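Local coordinates for protein yncA (Salmonella typhimurium, PDB 3DR6) that probably transfers an acetyl group from acetyl-CoA to an acceptor molecule, as a member of the GNAT acetyltransferase family, at residues K102-L107 / L137-T142; M119-E124 / R132-L137. All coordinates share one frame; numbering follows the deposited sequence. Where two conformers were deposited one is given.

Interaction 1 (K102-L107 / L137-T142)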
loop_
_atom_site.group_PDB
_atom_site.type_symbol
_atom_site.label_atom_id
_atom_site.label_comp_id
_atom_site.label_asym_id
_atom_site.label_seq_id
_atom_site.Cartn_x
_atom_site.Cartn_y
_atom_site.Cartn_z
ATOM N N LYS C 102 16.323 18.671 0.865
ATOM C CA LYS C 102 16.398 19.260 2.208
ATOM C C LYS C 102 15.169 18.918 3.064
ATOM O O LYS C 102 15.306 18.586 4.249
ATOM C CB LYS C 102 16.597 20.772 2.116
ATOM C CG LYS C 102 18.005 21.153 1.585
ATOM C CD LYS C 102 18.179 22.659 1.440
ATOM C CE LYS C 102 19.603 22.976 0.998
ATOM N NZ LYS C 102 19.786 24.422 0.619
ATOM N N LEU C 103 13.979 19.023 2.459
ATOM C CA LEU C 103 12.734 18.593 3.094
ATOM C C LEU C 103 12.788 17.117 3.483
ATOM O O LEU C 103 12.449 16.744 4.607
ATOM C CB LEU C 103 11.532 18.832 2.159
ATOM C CG LEU C 103 11.091 20.303 2.191
ATOM C CD1 LEU C 103 10.133 20.604 1.036
ATOM C CD2 LEU C 103 10.467 20.627 3.575
ATOM N N LEU C 104 13.215 16.293 2.538
ATOM C CA LEU C 104 13.257 14.848 2.762
ATOM C C LEU C 104 14.240 14.483 3.886
ATOM O O LEU C 104 13.935 13.630 4.716
ATOM C CB LEU C 104 13.538 14.079 1.461
ATOM C CG LEU C 104 13.527 12.549 1.598
ATOM C CD1 LEU C 104 12.249 12.018 2.280
ATOM C CD2 LEU C 104 13.718 11.895 0.213
ATOM N N SER C 105 15.392 15.157 3.914
ATOM C CA SER C 105 16.393 14.922 4.965
ATOM C C SER C 105 15.800 15.207 6.345
ATOM O O SER C 105 15.886 14.379 7.252
ATOM C CB SER C 105 17.658 15.759 4.732
ATOM O OG SER C 105 18.712 15.329 5.577
ATOM N N ARG C 106 15.162 16.366 6.484
ATOM C CA ARG C 106 14.502 16.733 7.743
ATOM C C ARG C 106 13.409 15.708 8.125
ATOM O O ARG C 106 13.313 15.284 9.294
ATOM C CB ARG C 106 13.931 18.143 7.666
ATOM C CG ARG C 106 13.117 18.576 8.901
ATOM C CD ARG C 106 13.940 18.589 10.214
ATOM N NE ARG C 106 13.059 18.813 11.367
ATOM C CZ ARG C 106 12.602 20.013 11.751
ATOM N NH1 ARG C 106 12.937 21.124 11.094
ATOM N NH2 ARG C 106 11.798 20.106 12.802
ATOM N N LEU C 107 12.622 15.290 7.131
ATOM C CA LEU C 107 11.566 14.287 7.324
ATOM C C LEU C 107 12.096 12.980 7.927
ATOM O O LEU C 107 11.500 12.409 8.848
ATOM C CB LEU C 107 10.872 14.000 5.986
ATOM C CG LEU C 107 9.472 13.419 6.070
ATOM C CD1 LEU C 107 8.500 14.437 6.750
ATOM C CD2 LEU C 107 9.003 12.994 4.672
ATOM N N LEU C 137 20.429 10.013 -0.659
ATOM C CA LEU C 137 20.079 9.938 0.755
ATOM C C LEU C 137 20.098 8.502 1.284
ATOM O O LEU C 137 19.636 8.224 2.414
ATOM C CB LEU C 137 18.710 10.593 1.006
ATOM C CG LEU C 137 18.629 12.117 1.180
ATOM C CD1 LEU C 137 17.204 12.627 0.929
ATOM C CD2 LEU C 137 19.117 12.560 2.560
ATOM N N GLY C 138 20.626 7.586 0.480
ATOM C CA GLY C 138 20.843 6.239 0.960
ATOM C C GLY C 138 19.693 5.292 0.670
ATOM O O GLY C 138 19.757 4.124 1.071
ATOM N N PHE C 139 18.672 5.779 -0.049
ATOM C CA PHE C 139 17.552 4.908 -0.475
ATOM C C PHE C 139 18.031 3.904 -1.525
ATOM O O PHE C 139 18.925 4.215 -2.332
ATOM C CB PHE C 139 16.393 5.736 -1.068
ATOM C CG PHE C 139 15.545 6.436 -0.041
ATOM C CD1 PHE C 139 16.006 7.625 0.584
ATOM C CD2 PHE C 139 14.259 5.962 0.274
ATOM C CE1 PHE C 139 15.199 8.277 1.552
ATOM C CE2 PHE C 139 13.460 6.616 1.227
ATOM C CZ PHE C 139 13.921 7.765 1.858
ATOM N N THR C 140 17.409 2.722 -1.542
ATOM C CA THR C 140 17.653 1.766 -2.618
ATOM C C THR C 140 16.325 1.339 -3.279
ATOM O O THR C 140 15.249 1.333 -2.632
ATOM C CB THR C 140 18.402 0.527 -2.103
ATOM O OG1 THR C 140 17.659 -0.050 -1.033
ATOM C CG2 THR C 140 19.784 0.898 -1.576
ATOM N N VAL C 141 16.408 0.991 -4.560
ATOM C CA VAL C 141 15.236 0.526 -5.317
ATOM C C VAL C 141 14.897 -0.893 -4.894
ATOM O O VAL C 141 15.738 -1.789 -4.957
ATOM C CB VAL C 141 15.464 0.546 -6.863
ATOM C CG1 VAL C 141 14.233 0.006 -7.574
ATOM C CG2 VAL C 141 15.755 1.957 -7.345
ATOM N N THR C 142 13.677 -1.070 -4.398
ATOM C CA THR C 142 13.208 -2.393 -3.975
ATOM C C THR C 142 11.931 -2.857 -4.672
ATOM O O THR C 142 11.472 -3.977 -4.416
ATOM C CB THR C 142 13.031 -2.496 -2.458
ATOM O OG1 THR C 142 12.162 -1.453 -2.000
ATOM C CG2 THR C 142 14.409 -2.443 -1.717
#
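Leu104 and Leu137 meet methyl to methyl where a helix passes the turn that leads into strand 140-151, a compact example of how one branched side chain can serve two neighbours. The Leu137 side chain approaches aslant to that of Leu104 and divides its fork between successive residues of the helix. Its CD1 lies 3.6 Å from Leu104 CD2 and nearly as close to Leu104 CG, while its other branch, CD2, lies 4.1 Å from Ser105 CB. That second touch is plain van der Waals contact at the more open margin of the patch.

Leu104 is directed toward the turn. With CG swung opposite its own backbone nitrogen (chi1 -177°), the side chain extends from the helix, and CD2 is shared between Leu137 CD1 and the ring of Phe139. The phenylalanine comes from the opposing direction and offers CE1, 4.1 Å from Leu104 CD2; the methyl approaches this ring obliquely.

Between the two apolar residues of the turn stands Gly138, whose positive phi of 93° makes it the C' residue of a Schellman motif, with Phe139 N bonded to His134 O and Gly138 N to His135 O. The chain turns here, and the side chains flanking Gly138 are directed toward the helix.

Leu104 also touches His86 of strand 83-90, and Phe139 continues onto Met161 and Leu163 of strand 154-164. The contact joins helix 99-113, packed on the sheet of this GNAT fold, to the end of helix 128-135 and the start of strand 140-151, outermost within the chain though Thr142 bonds to the second subunit through its backbone.

Interaction 2 (M119-E124 / R132-L137)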
loop_
_atom_site.group_PDB
_atom_site.type_symbol
_atom_site.label_atom_id
_atom_site.label_comp_id
_atom_site.label_asym_id
_atom_site.label_seq_id
_atom_site.Cartn_x
_atom_site.Cartn_y
_atom_site.Cartn_z
HETATM N N MSE C 119 11.566 4.024 5.743
HETATM C CA MSE C 119 10.758 5.019 4.958
HETATM C C MSE C 119 10.757 4.549 3.517
HETATM O O MSE C 119 11.791 4.183 2.955
HETATM C CB MSE C 119 11.197 6.521 5.028
HETATM C CG MSE C 119 10.059 7.736 4.529
HETATM SE SE MSE C 119 11.245 9.222 4.574
HETATM C CE MSE C 119 12.341 8.650 6.221
ATOM N N VAL C 120 9.571 4.551 2.953
ATOM C CA VAL C 120 9.364 4.149 1.577
ATOM C C VAL C 120 9.045 5.384 0.736
ATOM O O VAL C 120 8.270 6.248 1.175
ATOM C CB VAL C 120 8.180 3.174 1.507
ATOM C CG1 VAL C 120 7.846 2.820 0.028
ATOM C CG2 VAL C 120 8.491 1.909 2.269
ATOM N N ALA C 121 9.604 5.437 -0.473
ATOM C CA ALA C 121 9.225 6.414 -1.459
ATOM C C ALA C 121 8.543 5.695 -2.625
ATOM O O ALA C 121 9.030 4.669 -3.083
ATOM C CB ALA C 121 10.484 7.165 -1.953
ATOM N N GLY C 122 7.409 6.222 -3.076
ATOM C CA GLY C 122 6.724 5.726 -4.280
ATOM C C GLY C 122 7.004 6.752 -5.368
ATOM O O GLY C 122 6.673 7.939 -5.218
ATOM N N ILE C 123 7.662 6.313 -6.436
ATOM C CA ILE C 123 8.193 7.212 -7.452
ATOM C C ILE C 123 7.770 6.677 -8.823
ATOM O O ILE C 123 7.871 5.469 -9.083
ATOM C CB ILE C 123 9.769 7.281 -7.365
ATOM C CG1 ILE C 123 10.258 7.681 -5.969
ATOM C CG2 ILE C 123 10.328 8.231 -8.429
ATOM C CD1 ILE C 123 11.779 7.458 -5.777
ATOM N N GLU C 124 7.248 7.550 -9.698
ATOM C CA GLU C 124 6.992 7.107 -11.081
ATOM C C GLU C 124 8.320 6.633 -11.675
ATOM O O GLU C 124 9.321 7.321 -11.549
ATOM C CB GLU C 124 6.412 8.218 -11.936
ATOM C CG GLU C 124 5.821 7.634 -13.223
ATOM C CD GLU C 124 5.724 8.613 -14.337
ATOM O OE1 GLU C 124 6.119 9.789 -14.152
ATOM O OE2 GLU C 124 5.225 8.195 -15.414
ATOM N N ARG C 132 17.617 9.636 -8.443
ATOM C CA ARG C 132 18.954 10.149 -8.077
ATOM C C ARG C 132 18.964 10.822 -6.702
ATOM O O ARG C 132 19.875 10.584 -5.887
ATOM C CB ARG C 132 19.422 11.122 -9.177
ATOM C CG ARG C 132 20.813 11.731 -9.022
ATOM C CD ARG C 132 21.153 12.612 -10.272
ATOM N NE ARG C 132 20.475 12.126 -11.486
ATOM C CZ ARG C 132 19.602 12.820 -12.228
ATOM N NH1 ARG C 132 19.030 12.252 -13.290
ATOM N NH2 ARG C 132 19.305 14.084 -11.932
ATOM N N LEU C 133 17.952 11.649 -6.451
ATOM C CA LEU C 133 17.825 12.377 -5.203
ATOM C C LEU C 133 17.715 11.365 -4.067
ATOM O O LEU C 133 18.359 11.487 -3.041
ATOM C CB LEU C 133 16.586 13.276 -5.246
ATOM C CG LEU C 133 16.226 14.133 -4.020
ATOM C CD1 LEU C 133 15.390 15.340 -4.421
ATOM C CD2 LEU C 133 15.517 13.322 -2.930
ATOM N N HIS C 134 16.877 10.355 -4.253
ATOM C CA HIS C 134 16.736 9.336 -3.221
ATOM C C HIS C 134 17.998 8.495 -2.985
ATOM O O HIS C 134 18.337 8.217 -1.833
ATOM C CB HIS C 134 15.504 8.460 -3.536
ATOM C CG HIS C 134 14.207 9.134 -3.212
ATOM N ND1 HIS C 134 13.567 9.992 -4.083
ATOM C CD2 HIS C 134 13.419 9.058 -2.115
ATOM C CE1 HIS C 134 12.458 10.440 -3.522
ATOM N NE2 HIS C 134 12.335 9.870 -2.337
ATOM N N HIS C 135 18.681 8.080 -4.054
ATOM C CA HIS C 135 19.963 7.370 -3.915
ATOM C C HIS C 135 20.958 8.183 -3.081
ATOM O O HIS C 135 21.718 7.616 -2.271
ATOM C CB HIS C 135 20.595 7.102 -5.284
ATOM C CG HIS C 135 20.069 5.885 -5.982
ATOM N ND1 HIS C 135 19.896 4.667 -5.353
ATOM C CD2 HIS C 135 19.719 5.691 -7.279
ATOM C CE1 HIS C 135 19.432 3.786 -6.225
ATOM N NE2 HIS C 135 19.334 4.378 -7.406
ATOM N N SER C 136 20.936 9.504 -3.271
ATOM C CA SER C 136 21.871 10.401 -2.586
ATOM C C SER C 136 21.600 10.499 -1.086
ATOM O O SER C 136 22.443 11.029 -0.334
ATOM C CB SER C 136 21.865 11.815 -3.205
ATOM O OG SER C 136 20.814 12.621 -2.699
ATOM N N LEU C 137 20.429 10.013 -0.659
ATOM C CA LEU C 137 20.079 9.938 0.755
ATOM C C LEU C 137 20.098 8.502 1.284
ATOM O O LEU C 137 19.636 8.224 2.414
ATOM C CB LEU C 137 18.710 10.593 1.006
ATOM C CG LEU C 137 18.629 12.117 1.180
ATOM C CD1 LEU C 137 17.204 12.627 0.929
ATOM C CD2 LEU C 137 19.117 12.560 2.560
#
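His134 reaches from its helix to two residues of a strand, Ala121 and Ile123, and illustrates how a polar ring can be buried when its nitrogens are bonded and its carbons are packed. CB leaves the helix toward the strand, and CG is set opposite the carbonyl carbon (chi1 -76°), which sends the ring toward the sheet. CG lies 3.9 Å from Ile123 CD1, and beyond it the ring separates into two sides. On one, ND1 comes within 3.5 Å of the same methyl while its hydrogen bond goes to Ser130 O, one turn back in the helix. On the other, CD2 rests 3.5 Å from Ala121 CB. CE1, between the nitrogens, touches both strand residues. At the tip NE2 is 3.3 Å from Ala121 CB, a snug approach made oblique to the ring, and is hydrogen-bonded to His86 NE2.

Ile123 CD1 sits over a face of the imidazole, 3.8 Å from its centroid and 22° off the normal, a CH-pi contact displaced toward the rim. Leu133 CD2 covers the opposite face, so the ring is held between two aliphatic groups. Bonds at both nitrogens probably fix its rotation.

Ala121 touches His86 and Ile123 touches Met161, residues of strands 83-90 and 154-164 that flank strand 118-124 in the sheet. His134 itself packs on Leu104 of helix 99-113 and meets Phe139 edge-to-face. Helix 128-135 connects the parallel strands 118-124 and 140-151, with strand 154-164 between them, and the contact packs the helix of this beta-alpha-beta connection onto its first strand, beside helix 99-113.

Interactions 1 and 2 have centres about 6 Å apart and form one continuous patch of the GNAT domain. Along the chain, helix 99-113, strand 118-124, helix 128-135 and strand 140-151 follow in that order, so interaction 2 is nested inside the loop closed by interaction 1. Leu137 belongs to both pairs of segments, and further touches bind them together: Leu104 CD2 lies 3.5 Å from His134 NE2, and Leu104 CD1 packs on the selenium of Met119. Interaction 2 packs helix 128-135 on the sheet; interaction 1 packs the turn after it against helix 99-113. Both helices and the sheet thus share one mainly apolar layer with the hydrogen-bonded His134 ring set into it.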